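Local atomic coordinates of Xaa-Pro aminopeptidase (Thermococcus sibiricus MM 739, PDB entry 4RGZ), a protein that probably hydrolyses peptide bonds beside proline, as a zinc-binding metalloenzyme of the M24B peptidase family. Residues E22-A27 and L50-E55; V238-V243 and I343-A348; E250-Y255 and R362-L367; I273-V278 and P315-I320. All coordinates share one frame; numbering follows the deposited sequence.

Overall arrangement
From the N terminus, contact 1 comes first: it closes a short loop within the creatinase/prolidase-type N-terminal domain, laying 50-55 along strand 23-25. The remaining contacts belong to the catalytic part of the chain. Contact 2 opens on strand 234-243 and contact 3 on the helix that follows. Contact 4 then opens and closes inside both of their loops, fixing the start of helix 275-288 to the loop before strand 326-335. Contact 2 closes next, at the zinc site, and contact 3 last, at the C terminus, so these two cross and touch. Contact 1 stands apart, its centre about 39 Å from that of contact 2.

Contact 1: E22-A27 and L50-E55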
loop_
_atom_site.group_PDB
_atom_site.type_symbol
_atom_site.label_atom_id
_atom_site.label_comp_id
_atom_site.label_asym_id
_atom_site.label_seq_id
_atom_site.Cartn_x
_atom_site.Cartn_y
_atom_site.Cartn_z
ATOM N N GLU A 22 -22.748 -1.923 -21.657
ATOM C CA GLU A 22 -23.990 -1.624 -20.941
ATOM C C GLU A 22 -23.797 -0.718 -19.701
ATOM O O GLU A 22 -24.458 0.317 -19.591
ATOM C CB GLU A 22 -24.745 -2.922 -20.614
ATOM C CG GLU A 22 -25.973 -2.781 -19.730
ATOM C CD GLU A 22 -27.128 -2.055 -20.394
ATOM O OE1 GLU A 22 -27.021 -0.828 -20.605
ATOM O OE2 GLU A 22 -28.153 -2.711 -20.688
ATOM N N GLY A 23 -22.892 -1.084 -18.792
ATOM C CA GLY A 23 -22.634 -0.269 -17.593
ATOM C C GLY A 23 -21.331 -0.542 -16.855
ATOM O O GLY A 23 -20.561 -1.420 -17.247
ATOM N N ALA A 24 -21.101 0.204 -15.772
ATOM C CA ALA A 24 -19.835 0.149 -15.020
ATOM C C ALA A 24 -19.992 0.018 -13.494
ATOM O O ALA A 24 -20.718 0.790 -12.873
ATOM C CB ALA A 24 -18.994 1.369 -15.347
ATOM N N LEU A 25 -19.289 -0.943 -12.896
ATOM C CA LEU A 25 -19.349 -1.147 -11.450
ATOM C C LEU A 25 -18.028 -0.756 -10.792
ATOM O O LEU A 25 -17.053 -1.508 -10.851
ATOM C CB LEU A 25 -19.734 -2.595 -11.113
ATOM C CG LEU A 25 -21.141 -3.077 -11.519
ATOM C CD1 LEU A 25 -21.239 -4.597 -11.462
ATOM C CD2 LEU A 25 -22.252 -2.440 -10.688
ATOM N N VAL A 26 -18.017 0.422 -10.164
ATOM C CA VAL A 26 -16.807 1.032 -9.586
ATOM C C VAL A 26 -16.584 0.698 -8.106
ATOM O O VAL A 26 -17.515 0.748 -7.308
ATOM C CB VAL A 26 -16.790 2.570 -9.790
ATOM C CG1 VAL A 26 -15.544 3.188 -9.154
ATOM C CG2 VAL A 26 -16.861 2.921 -11.276
ATOM N N ALA A 27 -15.338 0.374 -7.750
ATOM C CA ALA A 27 -14.977 -0.028 -6.386
ATOM C C ALA A 27 -14.075 1.032 -5.716
ATOM O O ALA A 27 -13.715 2.013 -6.366
ATOM C CB ALA A 27 -14.299 -1.395 -6.418
ATOM N N LEU A 50 -19.722 0.874 -6.398
ATOM C CA LEU A 50 -20.548 1.963 -6.954
ATOM C C LEU A 50 -21.386 1.624 -8.192
ATOM O O LEU A 50 -20.972 0.847 -9.060
ATOM C CB LEU A 50 -19.703 3.216 -7.219
ATOM C CG LEU A 50 -20.399 4.464 -7.786
ATOM C CD1 LEU A 50 -21.291 5.132 -6.749
ATOM C CD2 LEU A 50 -19.371 5.449 -8.334
ATOM N N ILE A 51 -22.546 2.283 -8.251
ATOM C CA ILE A 51 -23.622 2.066 -9.218
ATOM C C ILE A 51 -23.307 2.479 -10.681
ATOM O O ILE A 51 -22.549 1.791 -11.362
ATOM C CB ILE A 51 -24.908 2.739 -8.676
ATOM C CG1 ILE A 51 -26.151 1.948 -9.073
ATOM C CG2 ILE A 51 -24.970 4.221 -9.050
ATOM C CD1 ILE A 51 -27.197 1.913 -7.979
ATOM N N LEU A 52 -23.901 3.582 -11.147
ATOM C CA LEU A 52 -23.753 4.137 -12.523
ATOM C C LEU A 52 -23.954 3.199 -13.757
ATOM O O LEU A 52 -22.982 2.673 -14.322
ATOM C CB LEU A 52 -22.477 4.989 -12.664
ATOM C CG LEU A 52 -21.122 4.313 -12.830
ATOM C CD1 LEU A 52 -20.238 5.070 -13.812
ATOM C CD2 LEU A 52 -20.457 4.181 -11.477
ATOM N N PRO A 53 -25.220 3.019 -14.189
ATOM C CA PRO A 53 -25.493 2.401 -15.488
ATOM C C PRO A 53 -25.440 3.441 -16.621
ATOM O O PRO A 53 -25.132 4.603 -16.360
ATOM C CB PRO A 53 -26.920 1.863 -15.317
ATOM C CG PRO A 53 -27.556 2.812 -14.358
ATOM C CD PRO A 53 -26.458 3.281 -13.431
ATOM N N SER A 54 -25.731 3.017 -17.854
ATOM C CA SER A 54 -25.884 3.901 -19.027
ATOM C C SER A 54 -25.873 5.405 -18.727
ATOM O O SER A 54 -24.990 6.119 -19.195
ATOM C CB SER A 54 -27.156 3.544 -19.816
ATOM O OG SER A 54 -26.904 2.567 -20.812
ATOM N N GLU A 55 -26.881 5.869 -17.981
ATOM C CA GLU A 55 -26.992 7.260 -17.495
ATOM C C GLU A 55 -28.160 7.480 -16.516
ATOM O O GLU A 55 -28.839 6.532 -16.102
ATOM C CB GLU A 55 -27.024 8.291 -18.638
ATOM C CG GLU A 55 -25.860 9.277 -18.608
ATOM C CD GLU A 55 -25.641 10.014 -19.920
ATOM O OE1 GLU A 55 -24.472 10.352 -20.213
ATOM O OE2 GLU A 55 -26.628 10.256 -20.662
#
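V26 and L52 meet at the apolar centre of this contact, where V26 CG2 lies 3.8 Å from L52 CD2 and the two side chains slant across one another. The other methyl of L52 turns to A24, CD1 standing 4.2 Å from A24 CB. L52 reaches both because its CG is placed between the backbone N and the carbonyl carbon (chi1 78°), which spreads the isobutyl fork along the 22-27 chain. V26 CB also packs against L50 CB at 3.9 Å. F12 of helix 10-16 packs on A24 and L52, while from helix 30-35 L35 packs on V26 and F32 on L50. With an alanine here in place of L52, both methyls are gone, and V26 CG2 and A24 CB would probably be left with a gap where they had been. The arrangement illustrates how a parallel sheet can be finished at its border: strand 23-25 is an edge strand of a three-stranded parallel sheet, bonded to strand 104-106 on one side, and 50-55, itself no regular strand, runs roughly antiparallel beside it. V26 and L50 form a single antiparallel hydrogen-bonded bridge, V26 N donating to L50 O at 3.2 Å from a position 27° out of the carbonyl plane. L25 CA adds a CH contact to the same oxygen. Further along, the bond from A24 N to L52 O, 3.4 Å, is weak. At the polar edge S54 grips E22 equally loosely: S54 N reaches E22 O, and S54 OG reaches E22 OE1 at 3.4 Å. Beside them, P53 O accepts from Q13 NE2 of helix 10-16.

Contact 2: V238-V243 and I343-A348; sequences VTRTVV and IEDDVA. With ZN (zinc ion), chain E.
E344 and T239 sit side by side on the neighbouring segments 343-348 and 238-243, their side chains crossing at about a right angle beside a zinc ion. E344 keeps CG trans to its own backbone N (chi1 -169°) and runs on fully extended, which delivers OE1 to the metal at 2.2 Å. Water 1 is also on the zinc, and it lies 3.1 Å from E344 OE2, within hydrogen-bonding distance. D226 and D237 supply the other two protein ligands, completing the metal site of this M24 peptidase. T239 OG1 appears to donate to E344 OE1, although the position of that hydroxyl is doubtful. R240 takes the opposite course. A bend at chi2 (-70°) folds its chain back so that the guanidinium lies against the backbone, with its edge doing the work. NH1 donates to T239 O at 3.0 Å and also to E344 O, both acceptors lying close to the guanidinium plane. T239 O is thereby gripped twice, since E344 N reaches it at 3.2 Å from the other face of the carbonyl plane. NH2 forms a salt bridge to D345 OD1 on its syn side, 2.7 Å away, with the carboxylate standing almost perpendicular (87°) to the guanidinium. That oxygen is shared with T358 OG1 and R362 NH1, and OD2 pairs with R356, so the carboxylate is surrounded by donors that would probably stabilise its charge. Strand 234-243 is paired antiparallel with strand 222-231, T328 of strand 326-335 packs on E344, and Y255 of helix 249-268 rests against T241 and I343.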
loop_
_atom_site.group_PDB
_atom_site.type_symbol
_atom_site.label_atom_id
_atom_site.label_comp_id
_atom_site.label_asym_id
_atom_site.label_seq_id
_atom_site.Cartn_x
_atom_site.Cartn_y
_atom_site.Cartn_z
ATOM N N VAL A 238 10.322 12.360 -8.869
ATOM C CA VAL A 238 11.540 12.925 -9.354
ATOM C C VAL A 238 12.689 11.998 -8.960
ATOM O O VAL A 238 12.599 11.271 -7.934
ATOM C CB VAL A 238 11.686 14.345 -8.780
ATOM C CG1 VAL A 238 12.010 14.313 -7.308
ATOM C CG2 VAL A 238 12.697 15.154 -9.561
ATOM N N THR A 239 13.733 11.993 -9.791
ATOM C CA THR A 239 14.988 11.307 -9.520
ATOM C C THR A 239 16.157 12.274 -9.797
ATOM O O THR A 239 16.176 12.974 -10.810
ATOM C CB THR A 239 15.168 10.055 -10.436
ATOM O OG1 THR A 239 14.094 9.125 -10.265
ATOM C CG2 THR A 239 16.452 9.333 -10.133
ATOM N N ARG A 240 17.144 12.302 -8.909
ATOM C CA ARG A 240 18.354 13.070 -9.187
ATOM C C ARG A 240 19.608 12.291 -8.762
ATOM O O ARG A 240 19.553 11.427 -7.874
ATOM C CB ARG A 240 18.297 14.444 -8.502
ATOM C CG ARG A 240 17.284 15.398 -9.130
ATOM C CD ARG A 240 17.730 15.869 -10.531
ATOM N NE ARG A 240 16.885 16.929 -11.079
ATOM C CZ ARG A 240 15.743 16.754 -11.753
ATOM N NH1 ARG A 240 15.256 15.543 -11.993
ATOM N NH2 ARG A 240 15.079 17.815 -12.184
ATOM N N THR A 241 20.737 12.602 -9.384
ATOM C CA THR A 241 21.965 11.887 -9.102
ATOM C C THR A 241 23.065 12.848 -8.718
ATOM O O THR A 241 23.313 13.819 -9.414
ATOM C CB THR A 241 22.364 11.021 -10.305
ATOM O OG1 THR A 241 21.349 10.040 -10.512
ATOM C CG2 THR A 241 23.678 10.324 -10.092
ATOM N N VAL A 242 23.706 12.554 -7.589
ATOM C CA VAL A 242 24.762 13.393 -7.040
ATOM C C VAL A 242 25.990 12.536 -6.716
ATOM O O VAL A 242 25.863 11.324 -6.574
ATOM C CB VAL A 242 24.294 14.156 -5.766
ATOM C CG1 VAL A 242 23.109 15.072 -6.075
ATOM C CG2 VAL A 242 23.987 13.210 -4.591
ATOM N N VAL A 243 27.161 13.172 -6.602
ATOM C CA VAL A 243 28.415 12.514 -6.224
ATOM C C VAL A 243 28.963 13.052 -4.930
ATOM O O VAL A 243 29.049 14.256 -4.751
ATOM C CB VAL A 243 29.512 12.700 -7.271
ATOM C CG1 VAL A 243 29.356 11.653 -8.346
ATOM C CG2 VAL A 243 29.499 14.098 -7.884
ATOM N N ILE A 343 17.977 10.436 -14.329
ATOM C CA ILE A 343 17.503 11.830 -14.173
ATOM C C ILE A 343 16.041 11.825 -14.644
ATOM O O ILE A 343 15.735 11.470 -15.780
ATOM C CB ILE A 343 18.348 12.837 -15.001
ATOM C CG1 ILE A 343 19.835 12.813 -14.598
ATOM C CG2 ILE A 343 17.794 14.257 -14.874
ATOM C CD1 ILE A 343 20.757 13.557 -15.560
ATOM N N GLU A 344 15.148 12.208 -13.744
ATOM C CA GLU A 344 13.724 12.110 -13.965
ATOM C C GLU A 344 13.057 13.455 -13.742
ATOM O O GLU A 344 13.303 14.163 -12.749
ATOM C CB GLU A 344 13.134 11.103 -12.988
ATOM C CG GLU A 344 11.688 10.703 -13.265
ATOM C CD GLU A 344 11.112 9.822 -12.168
ATOM O OE1 GLU A 344 11.665 9.803 -11.025
ATOM O OE2 GLU A 344 10.095 9.149 -12.441
ATOM N N ASP A 345 12.195 13.805 -14.677
ATOM C CA ASP A 345 11.381 14.993 -14.553
ATOM C C ASP A 345 9.926 14.593 -14.794
ATOM O O ASP A 345 9.616 13.547 -15.397
ATOM C CB ASP A 345 11.810 16.043 -15.589
ATOM C CG ASP A 345 13.041 16.855 -15.164
ATOM O OD1 ASP A 345 13.141 17.308 -14.006
ATOM O OD2 ASP A 345 13.904 17.107 -16.020
ATOM N N ASP A 346 9.031 15.457 -14.330
ATOM C CA ASP A 346 7.623 15.317 -14.611
ATOM C C ASP A 346 7.302 16.312 -15.710
ATOM O O ASP A 346 7.637 17.488 -15.585
ATOM C CB ASP A 346 6.845 15.540 -13.321
ATOM C CG ASP A 346 7.143 14.454 -12.321
ATOM O OD1 ASP A 346 7.762 13.464 -12.777
ATOM O OD2 ASP A 346 6.799 14.557 -11.115
ATOM N N VAL A 347 6.703 15.832 -16.800
ATOM C CA VAL A 347 6.380 16.695 -17.944
ATOM C C VAL A 347 4.865 16.675 -18.163
ATOM O O VAL A 347 4.235 15.637 -18.073
ATOM C CB VAL A 347 7.079 16.204 -19.234
ATOM C CG1 VAL A 347 6.787 17.127 -20.406
ATOM C CG2 VAL A 347 8.571 16.019 -19.034
ATOM N N ALA A 348 4.286 17.834 -18.419
ATOM C CA ALA A 348 2.872 17.999 -18.743
ATOM C C ALA A 348 2.916 18.550 -20.134
ATOM O O ALA A 348 3.758 19.404 -20.433
ATOM C CB ALA A 348 2.228 19.011 -17.820
HETATM ZN ZN ZN E . 10.870 8.021 -10.056
HETATM O O HOH W 1 10.285 6.358 -11.181
#

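Contact 3: E250-Y255 and R362-L367; sequences EVKKVY and RELITL
Y255 and L364 are the hub of a helix-to-tail contact, in which the early turns of helix 249-268 receive the last residues of the chain just before they join strand 234-243 in parallel as the short strand 365-366. The leucine lies over one face of the tyrosine ring: L364 CB stands 3.7 Å from the ring centroid and only 9° off its normal, a CH-pi contact over the middle of the ring. L364 CG then continues trans to its own backbone N (chi1 179°), carrying the methyls back toward the helix. One of them, CD1, touches Y255 CD2 at 3.6 Å, and the other, CD2, meets V251 CG1 at 4.1 Å, one turn earlier. V243 packs on both V251 and L364, while Y255 also packs on V341 of strand 339-350. With CG swung away from its backbone N (chi1 -169°), the tyrosine reaches outward from the helix, and its hydroxyl donates to R362 O, which lies near the ring plane at the edge. L364 N also comes close to the ring, 3.6 Å from Y255 CE1. A phenylalanine in place of Y255 has the ring but no hydroxyl, and R362 O would probably be left without this donor, giving the turn before L364 more liberty to move. The chemistry is thus divided between two parts of one side chain: the apolar face holds L364 by dispersion, and the phenolic edge pins a backbone carbonyl, so that Y255 holds both an apolar side chain and a backbone carbonyl of the tail.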
loop_
_atom_site.group_PDB
_atom_site.type_symbol
_atom_site.label_atom_id
_atom_site.label_comp_id
_atom_site.label_asym_id
_atom_site.label_seq_id
_atom_site.Cartn_x
_atom_site.Cartn_y
_atom_site.Cartn_z
ATOM N N GLU A 250 34.766 8.499 -15.541
ATOM C CA GLU A 250 33.627 7.761 -16.130
ATOM C C GLU A 250 32.281 8.164 -15.549
ATOM O O GLU A 250 31.271 8.158 -16.240
ATOM C CB GLU A 250 33.854 6.238 -16.312
ATOM C CG GLU A 250 33.677 5.327 -15.118
ATOM C CD GLU A 250 33.408 3.858 -15.498
ATOM O OE1 GLU A 250 32.839 3.549 -16.565
ATOM O OE2 GLU A 250 33.760 2.990 -14.678
ATOM N N VAL A 251 32.281 8.560 -14.285
ATOM C CA VAL A 251 31.064 9.103 -13.660
ATOM C C VAL A 251 30.687 10.352 -14.469
ATOM O O VAL A 251 29.623 10.363 -15.084
ATOM C CB VAL A 251 31.267 9.365 -12.160
ATOM C CG1 VAL A 251 30.276 10.382 -11.637
ATOM C CG2 VAL A 251 31.193 8.059 -11.376
ATOM N N LYS A 252 31.594 11.336 -14.571
ATOM C CA LYS A 252 31.380 12.524 -15.410
ATOM C C LYS A 252 30.834 12.156 -16.777
ATOM O O LYS A 252 29.884 12.739 -17.263
ATOM C CB LYS A 252 32.663 13.329 -15.577
ATOM C CG LYS A 252 32.975 14.275 -14.426
ATOM C CD LYS A 252 34.456 14.583 -14.268
ATOM C CE LYS A 252 34.973 15.514 -15.352
ATOM N NZ LYS A 252 36.096 16.345 -14.831
ATOM N N LYS A 253 31.442 11.162 -17.385
ATOM C CA LYS A 253 31.161 10.832 -18.749
ATOM C C LYS A 253 29.775 10.263 -18.820
ATOM O O LYS A 253 28.969 10.681 -19.653
ATOM C CB LYS A 253 32.176 9.810 -19.232
ATOM C CG LYS A 253 32.070 9.483 -20.707
ATOM C CD LYS A 253 32.454 8.040 -20.987
ATOM C CE LYS A 253 33.730 7.922 -21.767
ATOM N NZ LYS A 253 33.520 6.778 -22.698
ATOM N N VAL A 254 29.483 9.310 -17.939
ATOM C CA VAL A 254 28.196 8.609 -18.004
ATOM C C VAL A 254 27.080 9.543 -17.620
ATOM O O VAL A 254 26.070 9.571 -18.284
ATOM C CB VAL A 254 28.185 7.304 -17.168
ATOM C CG1 VAL A 254 26.766 6.724 -17.018
ATOM C CG2 VAL A 254 29.142 6.299 -17.833
ATOM N N TYR A 255 27.271 10.303 -16.553
ATOM C CA TYR A 255 26.324 11.328 -16.187
ATOM C C TYR A 255 25.982 12.205 -17.392
ATOM O O TYR A 255 24.810 12.301 -17.772
ATOM C CB TYR A 255 26.866 12.205 -15.057
ATOM C CG TYR A 255 25.788 13.098 -14.503
ATOM C CD1 TYR A 255 25.403 14.288 -15.164
ATOM C CD2 TYR A 255 25.099 12.729 -13.349
ATOM C CE1 TYR A 255 24.381 15.089 -14.653
ATOM C CE2 TYR A 255 24.074 13.522 -12.835
ATOM C CZ TYR A 255 23.710 14.690 -13.489
ATOM O OH TYR A 255 22.704 15.443 -12.936
ATOM N N ARG A 362 19.804 19.824 -12.805
ATOM C CA ARG A 362 20.155 18.614 -13.544
ATOM C C ARG A 362 21.684 18.463 -13.775
ATOM O O ARG A 362 22.139 17.451 -14.288
ATOM C CB ARG A 362 19.373 18.558 -14.873
ATOM C CG ARG A 362 17.885 18.228 -14.682
ATOM C CD ARG A 362 17.030 18.462 -15.920
ATOM N NE ARG A 362 16.561 19.850 -16.051
ATOM C CZ ARG A 362 15.473 20.348 -15.453
ATOM N NH1 ARG A 362 14.706 19.578 -14.685
ATOM N NH2 ARG A 362 15.136 21.615 -15.630
ATOM N N GLU A 363 22.479 19.467 -13.398
ATOM C CA GLU A 363 23.927 19.371 -13.512
ATOM C C GLU A 363 24.482 18.397 -12.469
ATOM O O GLU A 363 23.841 18.140 -11.450
ATOM C CB GLU A 363 24.585 20.750 -13.416
ATOM C CG GLU A 363 24.631 21.407 -12.038
ATOM C CD GLU A 363 23.329 22.112 -11.626
ATOM O OE1 GLU A 363 23.367 22.851 -10.600
ATOM O OE2 GLU A 363 22.271 21.921 -12.301
ATOM N N LEU A 364 25.649 17.827 -12.732
ATOM C CA LEU A 364 26.263 16.922 -11.775
ATOM C C LEU A 364 26.814 17.652 -10.536
ATOM O O LEU A 364 27.794 18.386 -10.632
ATOM C CB LEU A 364 27.361 16.064 -12.445
ATOM C CG LEU A 364 28.068 15.107 -11.456
ATOM C CD1 LEU A 364 27.080 14.217 -10.712
ATOM C CD2 LEU A 364 29.109 14.267 -12.179
ATOM N N ILE A 365 26.206 17.415 -9.379
ATOM C CA ILE A 365 26.546 18.171 -8.179
ATOM C C ILE A 365 27.425 17.378 -7.222
ATOM O O ILE A 365 27.087 16.257 -6.845
ATOM C CB ILE A 365 25.293 18.649 -7.411
ATOM C CG1 ILE A 365 24.514 19.690 -8.230
ATOM C CG2 ILE A 365 25.677 19.221 -6.044
ATOM C CD1 ILE A 365 23.069 19.869 -7.778
ATOM N N THR A 366 28.527 17.992 -6.797
ATOM C CA THR A 366 29.445 17.382 -5.846
ATOM C C THR A 366 29.176 17.753 -4.377
ATOM O O THR A 366 29.308 18.904 -3.987
ATOM C CB THR A 366 30.873 17.716 -6.248
ATOM O OG1 THR A 366 31.082 17.220 -7.581
ATOM C CG2 THR A 366 31.856 17.107 -5.292
ATOM N N LEU A 367 28.789 16.768 -3.574
ATOM C CA LEU A 367 28.516 17.009 -2.160
ATOM C C LEU A 367 29.688 16.619 -1.275
ATOM O O LEU A 367 30.694 16.148 -1.814
ATOM C CB LEU A 367 27.282 16.247 -1.723
ATOM C CG LEU A 367 26.067 16.671 -2.493
ATOM C CD1 LEU A 367 24.986 15.721 -2.101
ATOM C CD2 LEU A 367 25.689 18.058 -2.059
ATOM O OXT LEU A 367 29.644 16.756 -0.035
#

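Contact 4: I273-V278 and P315-I320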
loop_
_atom_site.group_PDB
_atom_site.type_symbol
_atom_site.label_atom_id
_atom_site.label_comp_id
_atom_site.label_asym_id
_atom_site.label_seq_id
_atom_site.Cartn_x
_atom_site.Cartn_y
_atom_site.Cartn_z
ATOM N N ILE A 273 2.987 13.238 -31.211
ATOM C CA ILE A 273 4.072 12.310 -31.451
ATOM C C ILE A 273 3.955 11.051 -30.587
ATOM O O ILE A 273 3.476 11.125 -29.454
ATOM C CB ILE A 273 5.492 12.943 -31.367
ATOM C CG1 ILE A 273 6.184 12.559 -30.078
ATOM C CG2 ILE A 273 5.521 14.446 -31.628
ATOM C CD1 ILE A 273 7.617 12.168 -30.341
ATOM N N PRO A 274 4.376 9.880 -31.134
ATOM C CA PRO A 274 4.100 8.657 -30.384
ATOM C C PRO A 274 4.995 8.539 -29.168
ATOM O O PRO A 274 6.142 8.994 -29.179
ATOM C CB PRO A 274 4.359 7.536 -31.412
ATOM C CG PRO A 274 4.262 8.182 -32.765
ATOM C CD PRO A 274 4.727 9.598 -32.552
ATOM N N ALA A 275 4.461 7.943 -28.110
ATOM C CA ALA A 275 5.174 7.819 -26.867
ATOM C C ALA A 275 6.467 7.049 -27.072
ATOM O O ALA A 275 7.481 7.362 -26.437
ATOM C CB ALA A 275 4.307 7.116 -25.842
ATOM N N GLU A 276 6.422 6.029 -27.923
ATOM C CA GLU A 276 7.637 5.300 -28.273
ATOM C C GLU A 276 8.738 6.173 -28.935
ATOM O O GLU A 276 9.948 5.986 -28.654
ATOM C CB GLU A 276 7.331 4.079 -29.135
ATOM C CG GLU A 276 6.667 4.398 -30.468
ATOM C CD GLU A 276 6.481 3.174 -31.317
ATOM O OE1 GLU A 276 6.716 2.061 -30.835
ATOM O OE2 GLU A 276 6.110 3.320 -32.483
ATOM N N VAL A 277 8.327 7.120 -29.790
ATOM C CA VAL A 277 9.300 7.999 -30.457
ATOM C C VAL A 277 10.086 8.773 -29.400
ATOM O O VAL A 277 11.297 8.957 -29.518
ATOM C CB VAL A 277 8.635 8.926 -31.495
ATOM C CG1 VAL A 277 9.607 9.962 -31.999
ATOM C CG2 VAL A 277 8.140 8.118 -32.678
ATOM N N VAL A 278 9.401 9.183 -28.346
ATOM C CA VAL A 278 10.043 9.912 -27.249
ATOM C C VAL A 278 10.983 8.987 -26.501
ATOM O O VAL A 278 12.105 9.384 -26.114
ATOM C CB VAL A 278 9.008 10.537 -26.279
ATOM C CG1 VAL A 278 9.688 11.244 -25.116
ATOM C CG2 VAL A 278 8.137 11.525 -27.043
ATOM N N PRO A 315 9.047 1.523 -25.539
ATOM C CA PRO A 315 9.203 0.972 -26.874
ATOM C C PRO A 315 7.906 0.393 -27.408
ATOM O O PRO A 315 7.587 0.506 -28.635
ATOM C CB PRO A 315 10.229 -0.137 -26.675
ATOM C CG PRO A 315 11.071 0.347 -25.566
ATOM C CD PRO A 315 10.148 1.098 -24.642
ATOM N N GLY A 316 7.132 -0.221 -26.526
ATOM C CA GLY A 316 5.847 -0.731 -27.039
ATOM C C GLY A 316 4.983 0.350 -27.725
ATOM O O GLY A 316 4.420 0.124 -28.782
ATOM N N ASN A 317 4.943 1.541 -27.122
ATOM C CA ASN A 317 3.745 2.363 -27.140
ATOM C C ASN A 317 3.476 3.277 -28.329
ATOM O O ASN A 317 4.130 4.305 -28.516
ATOM C CB ASN A 317 3.659 3.148 -25.836
ATOM C CG ASN A 317 2.240 3.443 -25.446
ATOM O OD1 ASN A 317 1.291 3.173 -26.207
ATOM N ND2 ASN A 317 2.079 3.996 -24.253
ATOM N N LYS A 318 2.465 2.908 -29.100
ATOM C CA LYS A 318 2.108 3.633 -30.326
ATOM C C LYS A 318 1.227 4.849 -30.026
ATOM O O LYS A 318 0.913 5.641 -30.921
ATOM C CB LYS A 318 1.442 2.689 -31.326
ATOM C CG LYS A 318 2.463 1.826 -32.030
ATOM C CD LYS A 318 1.831 0.878 -33.010
ATOM C CE LYS A 318 2.889 0.185 -33.848
ATOM N NZ LYS A 318 2.237 -0.654 -34.907
ATOM N N LYS A 319 0.860 4.991 -28.754
ATOM C CA LYS A 319 -0.107 5.973 -28.310
ATOM C C LYS A 319 0.394 7.371 -28.630
ATOM O O LYS A 319 1.521 7.728 -28.278
ATOM C CB LYS A 319 -0.328 5.823 -26.804
ATOM C CG LYS A 319 -1.687 6.280 -26.319
ATOM C CD LYS A 319 -1.655 6.528 -24.820
ATOM C CE LYS A 319 -2.974 6.142 -24.165
ATOM N NZ LYS A 319 -3.253 4.685 -24.222
ATOM N N ILE A 320 -0.447 8.141 -29.309
ATOM C CA ILE A 320 -0.139 9.520 -29.649
ATOM C C ILE A 320 -0.229 10.355 -28.368
ATOM O O ILE A 320 -1.117 10.149 -27.552
ATOM C CB ILE A 320 -1.056 10.030 -30.813
ATOM C CG1 ILE A 320 -0.824 9.217 -32.109
ATOM C CG2 ILE A 320 -0.847 11.504 -31.124
ATOM C CD1 ILE A 320 0.610 8.750 -32.331
#
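A275 and E276, in the first turn of helix 275-288, offer their backbone N-H groups to carbonyls of the loop 315-320. Carbonyls of this loop thus accept from the first-turn N-H groups of the helix, with P274 at its N-cap position, within the catalytic domain of the pita-bread fold known for M24 peptidases. The tight part lies here. A275 N donates to K319 O at 3.0 Å, nearly along the C=O axis, and E276 N to N317 O at 2.9 Å, in the carbonyl plane. Two of the amides at the helix start, which the helix cannot bond itself, are thereby satisfied. Between the two bonds A275 CB, which is buried, sits 4.0 Å from N317 CB and also packs on I313 of strand 311-313. At the other end P274 and I320 lie side by side, with P274 CG 3.7 Å from I320 CD1. E276 holds CG between its backbone N and carbonyl carbon (chi1 61°), bringing CG to 3.2 Å from N317 O. Its carboxylate is turned in against the loop, OE1 close to P315 O, two acceptors that form no hydrogen bond, and OE2 beside K318 CG. The solvent side is looser. The extended chain of K318 carries NZ to 6.1 Å from E276 OE2, too far to pair, and P315, at this margin, packs on S83 of the second subunit. N317 is held through ND2, which donates to Y312 O and E310 OE2, and the rest of its amide makes an Asx turn: K319 N reaches N317 OD1 at 3.2 Å, from well above the carbonyl plane.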